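Side-chain contacts in CDC25-like phosphatase YCH1 (Saccharomyces cerevisiae, PDB 3FS5), which acts as a protein phosphatase of the Cdc25 type, built on a single rhodanese domain: residues K10-P14 / T15-R19; R67-K70 / H71-E75. All coordinates share one frame; numbering follows the deposited sequence.

Contact 1. Residues K10-P14 / T15-R19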
ATOM      1  N   LYS A  10      -4.984   9.328  -4.051  1.00 21.45           N
ATOM      2  CA  LYS A  10      -5.811   9.592  -2.876  1.00 23.43           C
ATOM      3  C   LYS A  10      -5.111   9.158  -1.591  1.00 22.06           C
ATOM      4  O   LYS A  10      -4.159   8.380  -1.630  1.00 21.26           O
ATOM      5  CB  LYS A  10      -7.143   8.849  -2.993  1.00 26.34           C
ATOM      6  CG  LYS A  10      -8.019   9.302  -4.148  1.00 32.17           C
ATOM      7  CD  LYS A  10      -8.522  10.713  -3.932  1.00 37.18           C
ATOM      8  CE  LYS A  10      -9.999  10.810  -4.277  1.00 41.14           C
ATOM      9  NZ  LYS A  10     -10.801   9.872  -3.433  1.00 43.80           N
ATOM     10  N   TYR A  11      -5.600   9.656  -0.457  1.00 19.27           N
ATOM     11  CA  TYR A  11      -5.021   9.334   0.842  1.00 21.07           C
ATOM     12  C   TYR A  11      -6.022   8.678   1.773  1.00 21.30           C
ATOM     13  O   TYR A  11      -7.187   9.068   1.834  1.00 21.40           O
ATOM     14  CB  TYR A  11      -4.434  10.592   1.491  1.00 20.12           C
ATOM     15  CG  TYR A  11      -3.199  11.065   0.776  1.00 22.02           C
ATOM     16  CD1 TYR A  11      -3.281  11.629  -0.499  1.00 23.80           C
ATOM     17  CD2 TYR A  11      -1.937  10.884   1.335  1.00 24.08           C
ATOM     18  CE1 TYR A  11      -2.131  11.993  -1.203  1.00 23.91           C
ATOM     19  CE2 TYR A  11      -0.785  11.243   0.643  1.00 24.42           C
ATOM     20  CZ  TYR A  11      -0.890  11.794  -0.623  1.00 26.15           C
ATOM     21  OH  TYR A  11       0.251  12.143  -1.308  1.00 29.03           O
ATOM     22  N   LEU A  12      -5.542   7.677   2.500  1.00 21.72           N
ATOM     23  CA  LEU A  12      -6.369   6.897   3.403  1.00 23.93           C
ATOM     24  C   LEU A  12      -5.841   6.924   4.839  1.00 23.76           C
ATOM     25  O   LEU A  12      -4.628   6.919   5.062  1.00 22.04           O
ATOM     26  CB  LEU A  12      -6.393   5.450   2.889  1.00 25.69           C
ATOM     27  CG  LEU A  12      -7.376   4.425   3.447  1.00 29.66           C
ATOM     28  CD1 LEU A  12      -8.791   4.809   3.048  1.00 29.32           C
ATOM     29  CD2 LEU A  12      -7.036   3.052   2.896  1.00 29.27           C
ATOM     30  N   ASP A  13      -6.755   6.947   5.807  1.00 22.50           N
ATOM     31  CA  ASP A  13      -6.378   6.927   7.219  1.00 24.39           C
ATOM     32  C   ASP A  13      -6.341   5.469   7.668  1.00 21.65           C
ATOM     33  O   ASP A  13      -7.053   4.630   7.116  1.00 20.22           O
ATOM     34  CB  ASP A  13      -7.401   7.690   8.070  1.00 30.33           C
ATOM     35  CG  ASP A  13      -7.142   9.191   8.109  1.00 34.43           C
ATOM     36  OD1 ASP A  13      -8.078   9.938   8.458  1.00 38.53           O
ATOM     37  OD2 ASP A  13      -6.007   9.624   7.809  1.00 36.19           O
ATOM     38  N   PRO A  14      -5.518   5.152   8.680  1.00 21.17           N
ATOM     39  CA  PRO A  14      -5.377   3.796   9.219  1.00 21.54           C
ATOM     40  C   PRO A  14      -6.715   3.170   9.619  1.00 21.95           C
ATOM     41  O   PRO A  14      -6.940   1.979   9.397  1.00 20.05           O
ATOM     42  CB  PRO A  14      -4.465   3.998  10.432  1.00 23.15           C
ATOM     43  CG  PRO A  14      -3.648   5.185  10.050  1.00 25.49           C
ATOM     44  CD  PRO A  14      -4.651   6.097   9.405  1.00 23.25           C
ATOM     45  N   THR A  15      -7.592   3.974  10.221  1.00 21.93           N
ATOM     46  CA  THR A  15      -8.900   3.488  10.655  1.00 21.80           C
ATOM     47  C   THR A  15      -9.749   2.991   9.486  1.00 20.54           C
ATOM     48  O   THR A  15     -10.501   2.030   9.633  1.00 19.72           O
ATOM     49  CB  THR A  15      -9.693   4.583  11.427  1.00 24.34           C
ATOM     50  OG1 THR A  15      -9.817   5.758  10.617  1.00 26.01           O
ATOM     51  CG2 THR A  15      -8.976   4.946  12.718  1.00 24.97           C
ATOM     52  N   GLU A  16      -9.637   3.635   8.326  1.00 20.81           N
ATOM     53  CA  GLU A  16     -10.416   3.197   7.171  1.00 20.73           C
ATOM     54  C   GLU A  16      -9.835   1.923   6.555  1.00 20.88           C
ATOM     55  O   GLU A  16     -10.581   1.052   6.119  1.00 20.71           O
ATOM     56  CB  GLU A  16     -10.512   4.300   6.111  1.00 25.52           C
ATOM     57  CG  GLU A  16     -11.443   3.915   4.961  1.00 34.37           C
ATOM     58  CD  GLU A  16     -11.957   5.105   4.163  1.00 39.49           C
ATOM     59  OE1 GLU A  16     -12.803   4.885   3.266  1.00 42.21           O
ATOM     60  OE2 GLU A  16     -11.524   6.249   4.427  1.00 41.52           O
ATOM     61  N   LEU A  17      -8.509   1.806   6.513  1.00 18.32           N
ATOM     62  CA  LEU A  17      -7.903   0.596   5.964  1.00 17.80           C
ATOM     63  C   LEU A  17      -8.266  -0.579   6.863  1.00 17.75           C
ATOM     64  O   LEU A  17      -8.590  -1.664   6.386  1.00 16.87           O
ATOM     65  CB  LEU A  17      -6.375   0.720   5.890  1.00 16.37           C
ATOM     66  CG  LEU A  17      -5.633  -0.564   5.492  1.00 16.35           C
ATOM     67  CD1 LEU A  17      -6.156  -1.077   4.151  1.00 15.57           C
ATOM     68  CD2 LEU A  17      -4.132  -0.290   5.416  1.00 16.97           C
ATOM     69  N   HIS A  18      -8.216  -0.356   8.170  1.00 16.83           N
ATOM     70  CA  HIS A  18      -8.540  -1.408   9.120  1.00 18.51           C
ATOM     71  C   HIS A  18      -9.965  -1.901   8.892  1.00 17.32           C
ATOM     72  O   HIS A  18     -10.236  -3.095   8.977  1.00 17.87           O
ATOM     73  CB  HIS A  18      -8.371  -0.891  10.555  1.00 19.08           C
ATOM     74  CG  HIS A  18      -8.816  -1.865  11.599  1.00 21.96           C
ATOM     75  ND1 HIS A  18     -10.107  -1.902  12.076  1.00 23.55           N
ATOM     76  CD2 HIS A  18      -8.154  -2.869  12.220  1.00 24.14           C
ATOM     77  CE1 HIS A  18     -10.223  -2.889  12.945  1.00 24.73           C
ATOM     78  NE2 HIS A  18      -9.054  -3.492  13.050  1.00 25.38           N
ATOM     79  N   ARG A  19     -10.872  -0.980   8.594  1.00 17.61           N
ATOM     80  CA  ARG A  19     -12.259  -1.346   8.345  1.00 19.55           C
ATOM     81  C   ARG A  19     -12.330  -2.210   7.084  1.00 19.82           C
ATOM     82  O   ARG A  19     -13.018  -3.231   7.063  1.00 20.65           O
ATOM     83  CB  ARG A  19     -13.119  -0.090   8.181  1.00 22.09           C
ATOM     84  CG  ARG A  19     -14.607  -0.376   8.059  1.00 28.19           C
ATOM     85  CD  ARG A  19     -15.425   0.910   7.981  1.00 32.93           C
ATOM     86  NE  ARG A  19     -16.829   0.633   7.681  1.00 40.95           N
ATOM     87  CZ  ARG A  19     -17.715   0.161   8.557  1.00 44.00           C
ATOM     88  NH1 ARG A  19     -18.968  -0.061   8.175  1.00 44.59           N
ATOM     89  NH2 ARG A  19     -17.358  -0.075   9.815  1.00 45.78           N
TER
HETATM   90  O   HOH W   1      -9.477   7.527   5.377  1.00 32.99           O

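Contact 2. Residues R67-K70 / H71-E75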
ATOM      1  N   ARG A  67       7.561  -3.487 -13.464  1.00 28.87           N
ATOM      2  CA  ARG A  67       6.717  -4.217 -14.399  1.00 31.32           C
ATOM      3  C   ARG A  67       6.118  -5.440 -13.708  1.00 29.35           C
ATOM      4  O   ARG A  67       4.944  -5.765 -13.910  1.00 29.19           O
ATOM      5  CB  ARG A  67       7.544  -4.646 -15.613  1.00 36.10           C
ATOM      6  CG  ARG A  67       6.769  -5.430 -16.653  1.00 44.29           C
ATOM      7  CD  ARG A  67       7.687  -5.893 -17.775  1.00 51.08           C
ATOM      8  NE  ARG A  67       6.986  -6.726 -18.747  1.00 57.43           N
ATOM      9  CZ  ARG A  67       7.579  -7.354 -19.758  1.00 60.50           C
ATOM     10  NH1 ARG A  67       8.890  -7.244 -19.932  1.00 61.97           N
ATOM     11  NH2 ARG A  67       6.862  -8.091 -20.598  1.00 62.48           N
ATOM     12  N   GLU A  68       6.926  -6.116 -12.894  1.00 28.02           N
ATOM     13  CA  GLU A  68       6.462  -7.291 -12.161  1.00 27.51           C
ATOM     14  C   GLU A  68       5.315  -6.926 -11.219  1.00 24.35           C
ATOM     15  O   GLU A  68       4.323  -7.647 -11.134  1.00 22.57           O
ATOM     16  CB  GLU A  68       7.601  -7.913 -11.344  1.00 30.61           C
ATOM     17  CG  GLU A  68       7.108  -8.852 -10.244  1.00 35.63           C
ATOM     18  CD  GLU A  68       8.225  -9.393  -9.370  1.00 40.33           C
ATOM     19  OE1 GLU A  68       7.925  -9.833  -8.237  1.00 40.77           O
ATOM     20  OE2 GLU A  68       9.394  -9.394  -9.812  1.00 41.91           O
ATOM     21  N   LEU A  69       5.465  -5.816 -10.504  1.00 23.41           N
ATOM     22  CA  LEU A  69       4.429  -5.364  -9.581  1.00 21.71           C
ATOM     23  C   LEU A  69       3.150  -5.045 -10.350  1.00 19.78           C
ATOM     24  O   LEU A  69       2.073  -5.492  -9.977  1.00 18.59           O
ATOM     25  CB  LEU A  69       4.893  -4.124  -8.808  1.00 21.30           C
ATOM     26  CG  LEU A  69       3.829  -3.472  -7.915  1.00 22.21           C
ATOM     27  CD1 LEU A  69       3.309  -4.488  -6.897  1.00 18.50           C
ATOM     28  CD2 LEU A  69       4.419  -2.254  -7.222  1.00 21.44           C
ATOM     29  N   LYS A  70       3.281  -4.273 -11.425  1.00 21.93           N
ATOM     30  CA  LYS A  70       2.136  -3.906 -12.254  1.00 23.00           C
ATOM     31  C   LYS A  70       1.391  -5.155 -12.727  1.00 22.61           C
ATOM     32  O   LYS A  70       0.168  -5.241 -12.617  1.00 21.63           O
ATOM     33  CB  LYS A  70       2.602  -3.101 -13.471  1.00 23.51           C
ATOM     34  CG  LYS A  70       1.512  -2.836 -14.503  1.00 26.37           C
ATOM     35  CD  LYS A  70       2.074  -2.121 -15.724  1.00 28.46           C
ATOM     36  CE  LYS A  70       1.040  -1.993 -16.828  1.00 28.85           C
ATOM     37  NZ  LYS A  70       1.606  -1.321 -18.027  1.00 30.39           N
ATOM     38  N   HIS A  71       2.138  -6.114 -13.262  1.00 23.27           N
ATOM     39  CA  HIS A  71       1.552  -7.354 -13.750  1.00 23.08           C
ATOM     40  C   HIS A  71       0.787  -8.078 -12.645  1.00 22.96           C
ATOM     41  O   HIS A  71      -0.348  -8.509 -12.853  1.00 20.68           O
ATOM     42  CB  HIS A  71       2.642  -8.275 -14.303  1.00 26.75           C
ATOM     43  CG  HIS A  71       2.124  -9.596 -14.783  1.00 31.92           C
ATOM     44  ND1 HIS A  71       1.413  -9.737 -15.955  1.00 34.00           N
ATOM     45  CD2 HIS A  71       2.178 -10.831 -14.226  1.00 34.28           C
ATOM     46  CE1 HIS A  71       1.048 -10.998 -16.100  1.00 33.61           C
ATOM     47  NE2 HIS A  71       1.499 -11.684 -15.064  1.00 35.66           N
ATOM     48  N   ARG A  72       1.403  -8.213 -11.472  1.00 21.44           N
ATOM     49  CA  ARG A  72       0.750  -8.899 -10.363  1.00 23.53           C
ATOM     50  C   ARG A  72      -0.539  -8.208  -9.962  1.00 23.31           C
ATOM     51  O   ARG A  72      -1.554  -8.864  -9.726  1.00 24.10           O
ATOM     52  CB  ARG A  72       1.664  -8.974  -9.138  1.00 26.24           C
ATOM     53  CG  ARG A  72       2.740 -10.030  -9.212  1.00 32.60           C
ATOM     54  CD  ARG A  72       3.412 -10.199  -7.857  1.00 34.33           C
ATOM     55  NE  ARG A  72       2.532 -10.836  -6.879  1.00 34.84           N
ATOM     56  CZ  ARG A  72       2.860 -11.044  -5.608  1.00 35.68           C
ATOM     57  NH1 ARG A  72       2.003 -11.634  -4.786  1.00 36.69           N
ATOM     58  NH2 ARG A  72       4.042 -10.653  -5.150  1.00 36.06           N
ATOM     59  N   LEU A  73      -0.489  -6.883  -9.867  1.00 21.79           N
ATOM     60  CA  LEU A  73      -1.659  -6.108  -9.486  1.00 19.86           C
ATOM     61  C   LEU A  73      -2.803  -6.286 -10.480  1.00 19.34           C
ATOM     62  O   LEU A  73      -3.929  -6.586 -10.086  1.00 18.22           O
ATOM     63  CB  LEU A  73      -1.298  -4.620  -9.366  1.00 16.14           C
ATOM     64  CG  LEU A  73      -0.410  -4.254  -8.167  1.00 16.47           C
ATOM     65  CD1 LEU A  73      -0.066  -2.774  -8.211  1.00 13.23           C
ATOM     66  CD2 LEU A  73      -1.134  -4.597  -6.862  1.00 13.97           C
ATOM     67  N   LEU A  74      -2.511  -6.111 -11.767  1.00 19.99           N
ATOM     68  CA  LEU A  74      -3.538  -6.234 -12.798  1.00 22.78           C
ATOM     69  C   LEU A  74      -4.098  -7.646 -12.894  1.00 23.05           C
ATOM     70  O   LEU A  74      -5.268  -7.837 -13.225  1.00 22.19           O
ATOM     71  CB  LEU A  74      -2.985  -5.788 -14.156  1.00 22.31           C
ATOM     72  CG  LEU A  74      -2.714  -4.283 -14.260  1.00 24.26           C
ATOM     73  CD1 LEU A  74      -2.080  -3.943 -15.602  1.00 22.90           C
ATOM     74  CD2 LEU A  74      -4.031  -3.526 -14.081  1.00 26.31           C
ATOM     75  N   GLU A  75      -3.262  -8.631 -12.593  1.00 24.13           N
ATOM     76  CA  GLU A  75      -3.691 -10.020 -12.637  1.00 26.39           C
ATOM     77  C   GLU A  75      -4.717 -10.255 -11.528  1.00 25.25           C
ATOM     78  O   GLU A  75      -5.709 -10.961 -11.720  1.00 23.74           O
ATOM     79  CB  GLU A  75      -2.480 -10.936 -12.467  1.00 31.49           C
ATOM     80  CG  GLU A  75      -2.767 -12.400 -12.717  1.00 42.18           C
ATOM     81  CD  GLU A  75      -1.505 -13.182 -13.022  1.00 47.31           C
ATOM     82  OE1 GLU A  75      -0.868 -12.892 -14.060  1.00 50.08           O
ATOM     83  OE2 GLU A  75      -1.148 -14.078 -12.227  1.00 50.47           O
TER

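Contact 1. Residues K10-P14 / T15-R19
D13 and T15 meet where strand 10-12 of the rhodanese-like fold turns into helix 14-23, with D13 at the N-cap position and P14 in the first turn. The D13 side chain makes no capping bond; T15 brings OG1 to within 4.0 Å of D13 CB, with the D13 carboxylate farther off, the hydroxyl lying between its own backbone N and carbonyl carbon (chi1 56°). E16 follows, its N giving a weak hydrogen bond to D13 O. Its CG stands anti to the backbone N (chi1 -174°) and the chain then runs extended across L12, at about a right angle to it, with L12 CD1 3.4 Å from E16 CD. Beyond this methyl the carboxylate reaches a water, which donates to E16 OE2 at 2.6 Å and accepts from D13 N at 2.8 Å. L17 N also bonds to D13 O, at 3.2 Å, while L17 CB packs 3.9 Å from L12 CD2. An alanine in place of L12 would remove both methyls and is likely to leave the E16 chain and L17 CB without their apolar partner. H18 N closes the next turn on P14 O at 2.9 Å, and its ring stacks on Y132. Helix 124-132 also meets P14 and L17 through W128. The first turn is thus held by backbone bonds to D13 O, one of them weak, while the water links D13 N to the E16 carboxylate.

Contact 2. Residues R67-K70 / H71-E75
Four consecutive backbone bonds, from H71, R72, L73 and L74 N to R67, E68, L69 and K70 O, are all 2.9 to 3.0 Å long and join 67-70 to 71-75 as regular alpha-helix, within helix 63-78 of the rhodanese domain. The side chains pair in the same i to i+4 spacing. On the buried side L69 and L73 meet obliquely, L69 CD1 lying 3.9 Å from L73 CG; W52 touches both leucines, and L73 also reaches L84 and V86 of the central sheet. K70 goes to another side. Its CG is anti to the backbone N (chi1 172°) and the chain stays extended to its end, so that the amine reaches E112 in a salt bridge and S107 O in a hydrogen bond. E68 and R72 carry opposite charges, but E68 OE1 and R72 NH2 remain 5.0 Å apart. Y54 OH mediates instead, hydrogen-bonded to both atoms, while R72 makes a cation-pi contact with W52. The first torsion of R72 (chi1 -78°) sets its CG beside the backbone N, 3.4 Å from E68 O. Along the flank of the lysine, the L74 methyl CD1 touches the aliphatic chain at two points, 3.9 Å from K70 CG and 3.9 Å from K70 CE.

Overall arrangement
From the N terminus the chain first passes through contact 1, where the outermost strand 10-12 of the parallel sheet turns directly into helix 14-23, which packs against helix 124-132. It then forms strands 33-37 and 52-53 before reaching contact 2, inside helix 63-78, which leads on toward strand 84-88. Both contacts are local and neither closes a long loop; they lie in series, without nesting or crossing. The centres of contact 1 and contact 2 are about 23 Å apart, on opposite sides of the chain's centre. Contact 1 sits at one edge of the sheet, beside strand 116-121, whereas contact 2 faces strands 52-53 and 84-88 and helix 96-106.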